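Local coordinates for nitrate regulatory protein (Klebsiella oxytoca, PDB 4AKK) that senses nitrate and nitrite and, in response, binds the nasF operon leader RNA at its terminator site to effect transcription antitermination, at residues Q158-I163 with G195-G200; S354-S359 with N400-E405; V376-Q381 with E386-A391. All coordinates share one frame; numbering follows the deposited sequence.

Contact 1. Residues Q158-I163 with G195-G200; sequences QFSRII and GKELAG
Glu-197 swings its CG away from its own backbone N (chi1 163°) and then bends at chi2 (56°), which lays its carboxylate against Ile-163 on the facing helix. The isoleucine answers with its CG2 branch, carried anti to its own backbone N (chi1 of CG1 -71°), and this methyl meets the acid carbon: Ile-163 CG2 lies 3.5 Å from Glu-197 CD, with OE1 almost as near. The two side chains meet at a slant, the branched methyl packing against the acid carbon while the carboxylate oxygens are satisfied by other partners. No direct hydrogen bond joins the segments; a water molecule does so, giving one hydrogen to the Ser-160 carbonyl O at 2.7 Å and the other to Glu-197 OE2 at 2.6 Å.

The acid is buried but well satisfied. Besides the water, OE2 takes a hydrogen bond from Gln-201 and a salt bridge from Arg-77, while OE1 is bonded by Gln-74; these neighbours would favour the ionised form. The water uses only the backbone carbonyl of Ser-160. The serine side chain suits its place for another reason: its short hydroxyl can bond both Thr-156 O in its own helix and Arg-77, so one arginine reaches both segments.

Both segments lie within the nitrate-sensing NIT region. Helix 152-167 faces helix 180-212 here, and helix 56-85, source of Gln-74 and Arg-77, packs beside both, touching Phe-159 and Ile-163. Helix 138-147 lies against Phe-159 and Ile-162, and helix 277-312 against Lys-196 and Ala-199, completing an all-helical bundle.

Contact 2. Residues S354-S359 with N400-E405; sequences SGQLAS and NQRMVE
Arg-402, the residue that meets Gln-356 and Leu-357 across the contact, has its backbone fixed by a short bond: Arg-402 N donates to Glu-405 OE1 over 2.7 Å, at 158° and from above the carboxylate plane. Its side chain turns at chi3 (62°), carrying the guanidinium to the end of helix 341-358. There Leu-357 CD2 lies 3.9 Å from Arg-402 NH2, the nitrogen that forms a salt bridge with Glu-366 of helix 360-380. Its other terminal nitrogen, NH1, stands 3.5 Å from Gln-356 OE1, with the amide and guanidinium planes 33° apart. Gln-356 arrives on a chain extended beyond CG, a long reach that suits a helix surface some distance from its partner, whereas Leu-357 and the arginine slide past each other in opposite directions, with CD2 beside the NH2 end. Val-404 CG1 lies over one guanidinium face, 3.7 Å above its plane and offset toward the rim. An arginine suits this place because its flat cationic end can meet a carboxylate and still pack against methyl groups.

Arg-402 is the N-cap of helix 403-412, and the bond from its NH to Glu-405, three residues on, is one half of a capping box; the arginine side chain is engaged with Glu-366 instead of supplying the other half. Two residues earlier, Asn-400 closes helix 385-399 with a Schellman motif. This tight helix-to-helix turn belongs to the all-helical ANTAR domain, the RNA-binding effector of the protein.

Contact 3. Residues V376-Q381 with E386-A391; sequences VLMTYQ and EQAWQA
The segments 376-380 and 386-391, of helices 360-380 and 385-399, approach to 9.3 Å between their axes, with an angle of 121° between their N-to-C directions, and their backbones come nearest at Leu-377 and Ala-388. The alanine allows this: having no more than a methyl to place, it lets Leu-377 CB approach Ala-388 CB to 4.2 Å. Beyond CB the leucine, with CG anti to its carbonyl carbon (chi1 -61°), lays CD1 over the opposite backbone, 3.7 Å from Ala-388 O and 4.2 Å from Ala-391 CB. The two alanines are spaced three residues apart and so present a shallow, smooth surface to the branched leucine. At the margin Met-378 rests its CG on Ala-388 CB at 4.1 Å.

Leu-392, Met-383 and Leu-410 also touch Leu-377, as does Leu-416 of the second subunit. Elsewhere on helix 385-399, Gln-390 NE2 donates an almost straight bond to Glu-386 OE2 (3.2 Å, 176°), and Arg-220 makes a salt bridge with that acid and a cation-pi contact with Trp-389. Across the contact itself no hydrogen bond is made, so the two ANTAR helices are held here by the fit of apolar surfaces.

In the fold
Contact 1 is the deepest, its centre about 6 Å from the centre of the chain, and it joins two helices of the NIT region through a water and a buried acid. Contacts 2 and 3 belong to the ANTAR region, where contact 3 falls between the two segments of contact 2: contact 2 is partly buried and carried by an arginine, contact 3 is a buried apolar fit in the outlying domain, about 31 Å from the chain centre. They touch through Met-403 and Trp-389. Contact 1 meets contact 2 through Leu-198 and Leu-357, so helix 180-212 of the NIT region packs on helix 341-358, whereas contacts 1 and 3 stay about 15 Å apart at their nearest atoms.

Contact 1. Residues Q158-I163 with G195-G200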
loop_
_atom_site.group_PDB
_atom_site.type_symbol
_atom_site.label_atom_id
_atom_site.label_comp_id
_atom_site.label_asym_id
_atom_site.label_seq_id
_atom_site.Cartn_x
_atom_site.Cartn_y
_atom_site.Cartn_z
ATOM N N GLN A 158 -25.332 -1.958 -10.745
ATOM C CA GLN A 158 -25.935 -1.963 -9.414
ATOM C C GLN A 158 -25.660 -3.264 -8.644
ATOM O O GLN A 158 -25.386 -3.230 -7.445
ATOM C CB GLN A 158 -27.436 -1.662 -9.491
ATOM C CG GLN A 158 -27.739 -0.292 -10.094
ATOM C CD GLN A 158 -29.209 0.081 -10.012
ATOM O OE1 GLN A 158 -29.973 -0.677 -9.226
ATOM N NE2 GLN A 158 -29.653 1.041 -10.647
ATOM N N PHE A 159 -25.723 -4.404 -9.327
ATOM C CA PHE A 159 -25.283 -5.657 -8.719
ATOM C C PHE A 159 -23.812 -5.548 -8.312
ATOM O O PHE A 159 -23.434 -5.913 -7.200
ATOM C CB PHE A 159 -25.472 -6.840 -9.671
ATOM C CG PHE A 159 -26.883 -7.345 -9.742
ATOM C CD1 PHE A 159 -27.473 -7.946 -8.643
ATOM C CD2 PHE A 159 -27.622 -7.207 -10.899
ATOM C CE1 PHE A 159 -28.777 -8.402 -8.701
ATOM C CE2 PHE A 159 -28.927 -7.656 -10.963
ATOM C CZ PHE A 159 -29.505 -8.253 -9.865
ATOM N N SER A 160 -22.984 -5.037 -9.224
ATOM C CA SER A 160 -21.561 -4.932 -8.968
ATOM C C SER A 160 -21.271 -4.074 -7.744
ATOM O O SER A 160 -20.321 -4.341 -7.021
ATOM C CB SER A 160 -20.836 -4.352 -10.183
ATOM O OG SER A 160 -20.942 -5.223 -11.292
ATOM N N ARG A 161 -22.069 -3.025 -7.539
ATOM C CA ARG A 161 -21.876 -2.119 -6.408
ATOM C C ARG A 161 -22.212 -2.786 -5.066
ATOM O O ARG A 161 -21.488 -2.620 -4.088
ATOM C CB ARG A 161 -22.704 -0.846 -6.586
ATOM C CG ARG A 161 -22.754 0.017 -5.333
ATOM C CD ARG A 161 -23.460 1.333 -5.582
ATOM N NE ARG A 161 -24.871 1.143 -5.904
ATOM C CZ ARG A 161 -25.736 2.135 -6.086
ATOM N NH1 ARG A 161 -25.336 3.395 -5.969
ATOM N NH2 ARG A 161 -27.001 1.866 -6.383
ATOM N N ILE A 162 -23.309 -3.539 -5.024
ATOM C CA ILE A 162 -23.647 -4.306 -3.833
ATOM C C ILE A 162 -22.519 -5.284 -3.506
ATOM O O ILE A 162 -22.088 -5.411 -2.359
ATOM C CB ILE A 162 -24.955 -5.087 -4.028
ATOM C CG1 ILE A 162 -26.137 -4.117 -4.122
ATOM C CG2 ILE A 162 -25.169 -6.070 -2.873
ATOM C CD1 ILE A 162 -27.450 -4.771 -4.495
ATOM N N ILE A 163 -22.035 -5.955 -4.541
ATOM C CA ILE A 163 -20.944 -6.910 -4.413
ATOM C C ILE A 163 -19.646 -6.300 -3.876
ATOM O O ILE A 163 -18.980 -6.881 -3.011
ATOM C CB ILE A 163 -20.687 -7.642 -5.765
ATOM C CG1 ILE A 163 -21.842 -8.618 -6.045
ATOM C CG2 ILE A 163 -19.351 -8.386 -5.711
ATOM C CD1 ILE A 163 -21.920 -9.136 -7.495
ATOM N N GLY A 195 -10.384 -11.417 -7.596
ATOM C CA GLY A 195 -10.096 -11.827 -8.957
ATOM C C GLY A 195 -11.332 -12.423 -9.626
ATOM O O GLY A 195 -11.590 -12.199 -10.814
ATOM N N LYS A 196 -12.089 -13.190 -8.846
ATOM C CA LYS A 196 -13.277 -13.897 -9.321
ATOM C C LYS A 196 -14.377 -12.895 -9.613
ATOM O O LYS A 196 -15.131 -13.055 -10.570
ATOM C CB LYS A 196 -13.733 -14.892 -8.248
ATOM C CG LYS A 196 -15.006 -15.643 -8.538
ATOM C CD LYS A 196 -15.186 -16.775 -7.513
ATOM C CE LYS A 196 -16.556 -17.433 -7.614
ATOM N NZ LYS A 196 -17.610 -16.653 -6.912
ATOM N N GLU A 197 -14.472 -11.854 -8.788
ATOM C CA GLU A 197 -15.449 -10.798 -9.044
ATOM C C GLU A 197 -15.166 -10.089 -10.375
ATOM O O GLU A 197 -16.080 -9.804 -11.159
ATOM C CB GLU A 197 -15.465 -9.778 -7.901
ATOM C CG GLU A 197 -16.130 -8.437 -8.264
ATOM C CD GLU A 197 -17.573 -8.578 -8.777
ATOM O OE1 GLU A 197 -18.113 -9.710 -8.773
ATOM O OE2 GLU A 197 -18.175 -7.553 -9.191
ATOM N N LEU A 198 -13.899 -9.792 -10.611
ATOM C CA LEU A 198 -13.476 -9.114 -11.826
ATOM C C LEU A 198 -13.639 -10.025 -13.033
ATOM O O LEU A 198 -13.895 -9.545 -14.131
ATOM C CB LEU A 198 -12.020 -8.651 -11.706
ATOM C CG LEU A 198 -11.742 -7.548 -10.665
ATOM C CD1 LEU A 198 -10.307 -7.049 -10.762
ATOM C CD2 LEU A 198 -12.699 -6.381 -10.802
ATOM N N ALA A 199 -13.466 -11.336 -12.837
ATOM C CA ALA A 199 -13.777 -12.295 -13.900
ATOM C C ALA A 199 -15.275 -12.228 -14.230
ATOM O O ALA A 199 -15.662 -12.251 -15.392
ATOM C CB ALA A 199 -13.372 -13.715 -13.496
ATOM N N GLY A 200 -16.106 -12.149 -13.192
ATOM C CA GLY A 200 -17.531 -11.932 -13.353
ATOM C C GLY A 200 -17.883 -10.645 -14.085
ATOM O O GLY A 200 -18.802 -10.633 -14.884
HETATM O O HOH W 1 -17.940 -5.588 -7.556
#

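Contact 2. Residues S354-S359 with N400-E405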
loop_
_atom_site.group_PDB
_atom_site.type_symbol
_atom_site.label_atom_id
_atom_site.label_comp_id
_atom_site.label_asym_id
_atom_site.label_seq_id
_atom_site.Cartn_x
_atom_site.Cartn_y
_atom_site.Cartn_z
ATOM N N SER A 354 -9.675 -1.914 -6.801
ATOM C CA SER A 354 -11.110 -2.083 -6.766
ATOM C C SER A 354 -11.836 -0.746 -6.836
ATOM O O SER A 354 -12.740 -0.572 -7.646
ATOM C CB SER A 354 -11.505 -2.809 -5.478
ATOM O OG SER A 354 -12.904 -3.036 -5.446
ATOM N N GLY A 355 -11.438 0.188 -5.978
ATOM C CA GLY A 355 -11.996 1.528 -5.991
ATOM C C GLY A 355 -11.770 2.238 -7.314
ATOM O O GLY A 355 -12.687 2.836 -7.860
ATOM N N GLN A 356 -10.545 2.175 -7.830
ATOM C CA GLN A 356 -10.210 2.834 -9.090
ATOM C C GLN A 356 -11.101 2.367 -10.238
ATOM O O GLN A 356 -11.529 3.187 -11.047
ATOM C CB GLN A 356 -8.743 2.596 -9.452
ATOM C CG GLN A 356 -7.759 3.252 -8.499
ATOM C CD GLN A 356 -6.333 2.800 -8.738
ATOM O OE1 GLN A 356 -6.092 1.708 -9.257
ATOM N NE2 GLN A 356 -5.377 3.641 -8.360
ATOM N N LEU A 357 -11.366 1.057 -10.318
ATOM C CA LEU A 357 -12.180 0.508 -11.409
ATOM C C LEU A 357 -13.636 0.929 -11.268
ATOM O O LEU A 357 -14.407 0.865 -12.221
ATOM C CB LEU A 357 -12.091 -1.025 -11.470
ATOM C CG LEU A 357 -10.729 -1.615 -11.846
ATOM C CD1 LEU A 357 -10.643 -3.100 -11.485
ATOM C CD2 LEU A 357 -10.424 -1.389 -13.321
ATOM N N ALA A 358 -13.999 1.353 -10.066
ATOM C CA ALA A 358 -15.366 1.735 -9.768
ATOM C C ALA A 358 -15.585 3.239 -9.941
ATOM O O ALA A 358 -16.720 3.710 -9.908
ATOM C CB ALA A 358 -15.717 1.315 -8.353
ATOM N N SER A 359 -14.494 3.980 -10.114
ATOM C CA SER A 359 -14.538 5.440 -10.144
ATOM C C SER A 359 -14.269 5.979 -11.544
ATOM O O SER A 359 -13.264 5.635 -12.169
ATOM C CB SER A 359 -13.508 6.016 -9.167
ATOM O OG SER A 359 -13.123 7.337 -9.533
ATOM N N ASN A 400 2.381 -8.657 -17.782
ATOM C CA ASN A 400 1.437 -8.869 -16.685
ATOM C C ASN A 400 1.216 -7.590 -15.873
ATOM O O ASN A 400 1.208 -7.608 -14.643
ATOM C CB ASN A 400 1.932 -9.977 -15.758
ATOM C CG ASN A 400 2.190 -11.289 -16.493
ATOM O OD1 ASN A 400 1.391 -11.725 -17.325
ATOM N ND2 ASN A 400 3.311 -11.921 -16.184
ATOM N N GLN A 401 1.048 -6.474 -16.572
ATOM C CA GLN A 401 0.734 -5.208 -15.919
ATOM C C GLN A 401 -0.510 -4.603 -16.569
ATOM O O GLN A 401 -0.903 -5.006 -17.666
ATOM C CB GLN A 401 1.914 -4.244 -16.030
ATOM C CG GLN A 401 3.208 -4.774 -15.414
ATOM C CD GLN A 401 4.335 -3.757 -15.441
ATOM O OE1 GLN A 401 4.095 -2.545 -15.435
ATOM N NE2 GLN A 401 5.574 -4.242 -15.459
ATOM N N ARG A 402 -1.134 -3.646 -15.890
ATOM C CA ARG A 402 -2.287 -2.957 -16.452
ATOM C C ARG A 402 -1.779 -2.019 -17.538
ATOM O O ARG A 402 -0.616 -1.638 -17.526
ATOM C CB ARG A 402 -3.032 -2.179 -15.374
ATOM C CG ARG A 402 -3.412 -2.983 -14.125
ATOM C CD ARG A 402 -4.038 -2.042 -13.087
ATOM N NE ARG A 402 -5.269 -1.445 -13.600
ATOM C CZ ARG A 402 -5.749 -0.257 -13.243
ATOM N NH1 ARG A 402 -5.105 0.496 -12.354
ATOM N NH2 ARG A 402 -6.879 0.181 -13.786
ATOM N N MET A 403 -2.639 -1.680 -18.493
ATOM C CA MET A 403 -2.286 -0.731 -19.554
ATOM C C MET A 403 -1.822 0.617 -18.981
ATOM O O MET A 403 -0.907 1.232 -19.510
ATOM C CB MET A 403 -3.466 -0.519 -20.530
ATOM C CG MET A 403 -3.721 -1.663 -21.564
ATOM S SD MET A 403 -4.993 -1.277 -22.827
ATOM C CE MET A 403 -4.172 0.006 -23.763
ATOM N N VAL A 404 -2.448 1.083 -17.903
ATOM C CA VAL A 404 -2.055 2.372 -17.346
ATOM C C VAL A 404 -0.651 2.317 -16.748
ATOM O O VAL A 404 0.081 3.309 -16.790
ATOM C CB VAL A 404 -3.074 2.938 -16.329
ATOM C CG1 VAL A 404 -3.219 2.023 -15.117
ATOM C CG2 VAL A 404 -2.673 4.363 -15.919
ATOM N N GLU A 405 -0.271 1.150 -16.228
ATOM C CA GLU A 405 1.087 0.933 -15.711
ATOM C C GLU A 405 2.111 0.930 -16.838
ATOM O O GLU A 405 3.178 1.501 -16.708
ATOM C CB GLU A 405 1.173 -0.370 -14.911
ATOM C CG GLU A 405 0.384 -0.350 -13.614
ATOM C CD GLU A 405 0.230 -1.737 -12.999
ATOM O OE1 GLU A 405 0.278 -2.733 -13.754
ATOM O OE2 GLU A 405 0.054 -1.833 -11.762
#

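Contact 3. Residues V376-Q381 with E386-A391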
loop_
_atom_site.group_PDB
_atom_site.type_symbol
_atom_site.label_atom_id
_atom_site.label_comp_id
_atom_site.label_asym_id
_atom_site.label_seq_id
_atom_site.Cartn_x
_atom_site.Cartn_y
_atom_site.Cartn_z
ATOM N N VAL A 376 2.950 9.343 -27.714
ATOM C CA VAL A 376 4.389 9.110 -27.751
ATOM C C VAL A 376 4.743 8.105 -28.836
ATOM O O VAL A 376 5.692 8.309 -29.592
ATOM C CB VAL A 376 4.940 8.620 -26.394
ATOM C CG1 VAL A 376 6.343 8.033 -26.568
ATOM C CG2 VAL A 376 4.947 9.765 -25.377
ATOM N N LEU A 377 3.983 7.018 -28.906
ATOM C CA LEU A 377 4.188 6.006 -29.935
ATOM C C LEU A 377 3.837 6.544 -31.324
ATOM O O LEU A 377 4.479 6.201 -32.314
ATOM C CB LEU A 377 3.368 4.751 -29.626
ATOM C CG LEU A 377 3.708 4.036 -28.311
ATOM C CD1 LEU A 377 2.750 2.904 -28.021
ATOM C CD2 LEU A 377 5.138 3.533 -28.341
ATOM N N MET A 378 2.820 7.392 -31.394
ATOM C CA MET A 378 2.384 7.933 -32.673
ATOM C C MET A 378 3.432 8.879 -33.262
ATOM O O MET A 378 3.573 8.981 -34.482
ATOM C CB MET A 378 1.027 8.626 -32.535
ATOM C CG MET A 378 -0.154 7.656 -32.439
ATOM S SD MET A 378 -1.651 8.411 -31.769
ATOM C CE MET A 378 -2.102 9.560 -33.067
ATOM N N THR A 379 4.180 9.546 -32.388
ATOM C CA THR A 379 5.139 10.566 -32.803
ATOM C C THR A 379 6.551 10.028 -33.025
ATOM O O THR A 379 7.150 10.238 -34.079
ATOM C CB THR A 379 5.220 11.687 -31.765
ATOM O OG1 THR A 379 3.939 12.311 -31.638
ATOM C CG2 THR A 379 6.254 12.715 -32.180
ATOM N N TYR A 380 7.080 9.336 -32.029
ATOM C CA TYR A 380 8.468 8.908 -32.069
ATOM C C TYR A 380 8.631 7.539 -32.696
ATOM O O TYR A 380 9.740 7.017 -32.769
ATOM C CB TYR A 380 9.067 8.934 -30.664
ATOM C CG TYR A 380 9.011 10.312 -30.056
ATOM C CD1 TYR A 380 10.022 11.236 -30.287
ATOM C CD2 TYR A 380 7.928 10.705 -29.282
ATOM C CE1 TYR A 380 9.963 12.509 -29.748
ATOM C CE2 TYR A 380 7.861 11.974 -28.737
ATOM C CZ TYR A 380 8.882 12.871 -28.973
ATOM O OH TYR A 380 8.817 14.135 -28.430
ATOM N N GLN A 381 7.533 6.960 -33.164
ATOM C CA GLN A 381 7.599 5.611 -33.708
ATOM C C GLN A 381 6.668 5.410 -34.903
ATOM O O GLN A 381 6.624 4.332 -35.492
ATOM C CB GLN A 381 7.317 4.591 -32.607
ATOM C CG GLN A 381 8.010 3.263 -32.810
ATOM C CD GLN A 381 8.461 2.660 -31.501
ATOM O OE1 GLN A 381 8.448 3.326 -30.466
ATOM N NE2 GLN A 381 8.870 1.396 -31.539
ATOM N N GLU A 386 -4.791 3.375 -33.465
ATOM C CA GLU A 386 -5.247 2.052 -33.049
ATOM C C GLU A 386 -4.044 1.141 -32.825
ATOM O O GLU A 386 -3.980 0.416 -31.834
ATOM C CB GLU A 386 -6.213 1.451 -34.080
ATOM C CG GLU A 386 -6.579 -0.017 -33.815
ATOM C CD GLU A 386 -7.495 -0.186 -32.610
ATOM O OE1 GLU A 386 -7.844 0.835 -31.977
ATOM O OE2 GLU A 386 -7.874 -1.337 -32.299
ATOM N N GLN A 387 -3.081 1.203 -33.739
ATOM C CA GLN A 387 -1.849 0.436 -33.616
ATOM C C GLN A 387 -1.149 0.742 -32.291
ATOM O O GLN A 387 -0.648 -0.155 -31.608
ATOM C CB GLN A 387 -0.918 0.764 -34.785
ATOM C CG GLN A 387 0.419 0.024 -34.775
ATOM C CD GLN A 387 1.316 0.438 -35.936
ATOM O OE1 GLN A 387 1.031 1.411 -36.642
ATOM N NE2 GLN A 387 2.406 -0.300 -36.139
ATOM N N ALA A 388 -1.109 2.025 -31.950
ATOM C CA ALA A 388 -0.534 2.499 -30.698
ATOM C C ALA A 388 -1.208 1.843 -29.494
ATOM O O ALA A 388 -0.541 1.348 -28.580
ATOM C CB ALA A 388 -0.662 4.019 -30.615
ATOM N N TRP A 389 -2.536 1.845 -29.501
ATOM C CA TRP A 389 -3.305 1.261 -28.414
ATOM C C TRP A 389 -3.027 -0.236 -28.322
ATOM O O TRP A 389 -2.808 -0.771 -27.234
ATOM C CB TRP A 389 -4.802 1.531 -28.598
ATOM C CG TRP A 389 -5.629 1.085 -27.427
ATOM C CD1 TRP A 389 -5.936 1.814 -26.308
ATOM C CD2 TRP A 389 -6.247 -0.196 -27.254
ATOM N NE1 TRP A 389 -6.704 1.062 -25.446
ATOM C CE2 TRP A 389 -6.913 -0.174 -26.004
ATOM C CE3 TRP A 389 -6.301 -1.363 -28.032
ATOM C CZ2 TRP A 389 -7.629 -1.276 -25.517
ATOM C CZ3 TRP A 389 -7.018 -2.457 -27.551
ATOM C CH2 TRP A 389 -7.672 -2.405 -26.304
ATOM N N GLN A 390 -3.010 -0.909 -29.465
ATOM C CA GLN A 390 -2.757 -2.344 -29.479
ATOM C C GLN A 390 -1.380 -2.655 -28.909
ATOM O O GLN A 390 -1.220 -3.614 -28.158
ATOM C CB GLN A 390 -2.902 -2.914 -30.891
ATOM C CG GLN A 390 -4.330 -2.887 -31.427
ATOM C CD GLN A 390 -5.252 -3.921 -30.770
ATOM O OE1 GLN A 390 -4.666 -4.928 -30.128
ATOM N NE2 GLN A 390 -6.480 -3.809 -30.847
ATOM N N ALA A 391 -0.389 -1.832 -29.250
ATOM C CA ALA A 391 0.974 -2.025 -28.739
ATOM C C ALA A 391 1.013 -1.984 -27.209
ATOM O O ALA A 391 1.642 -2.824 -26.571
ATOM C CB ALA A 391 1.910 -0.986 -29.319
#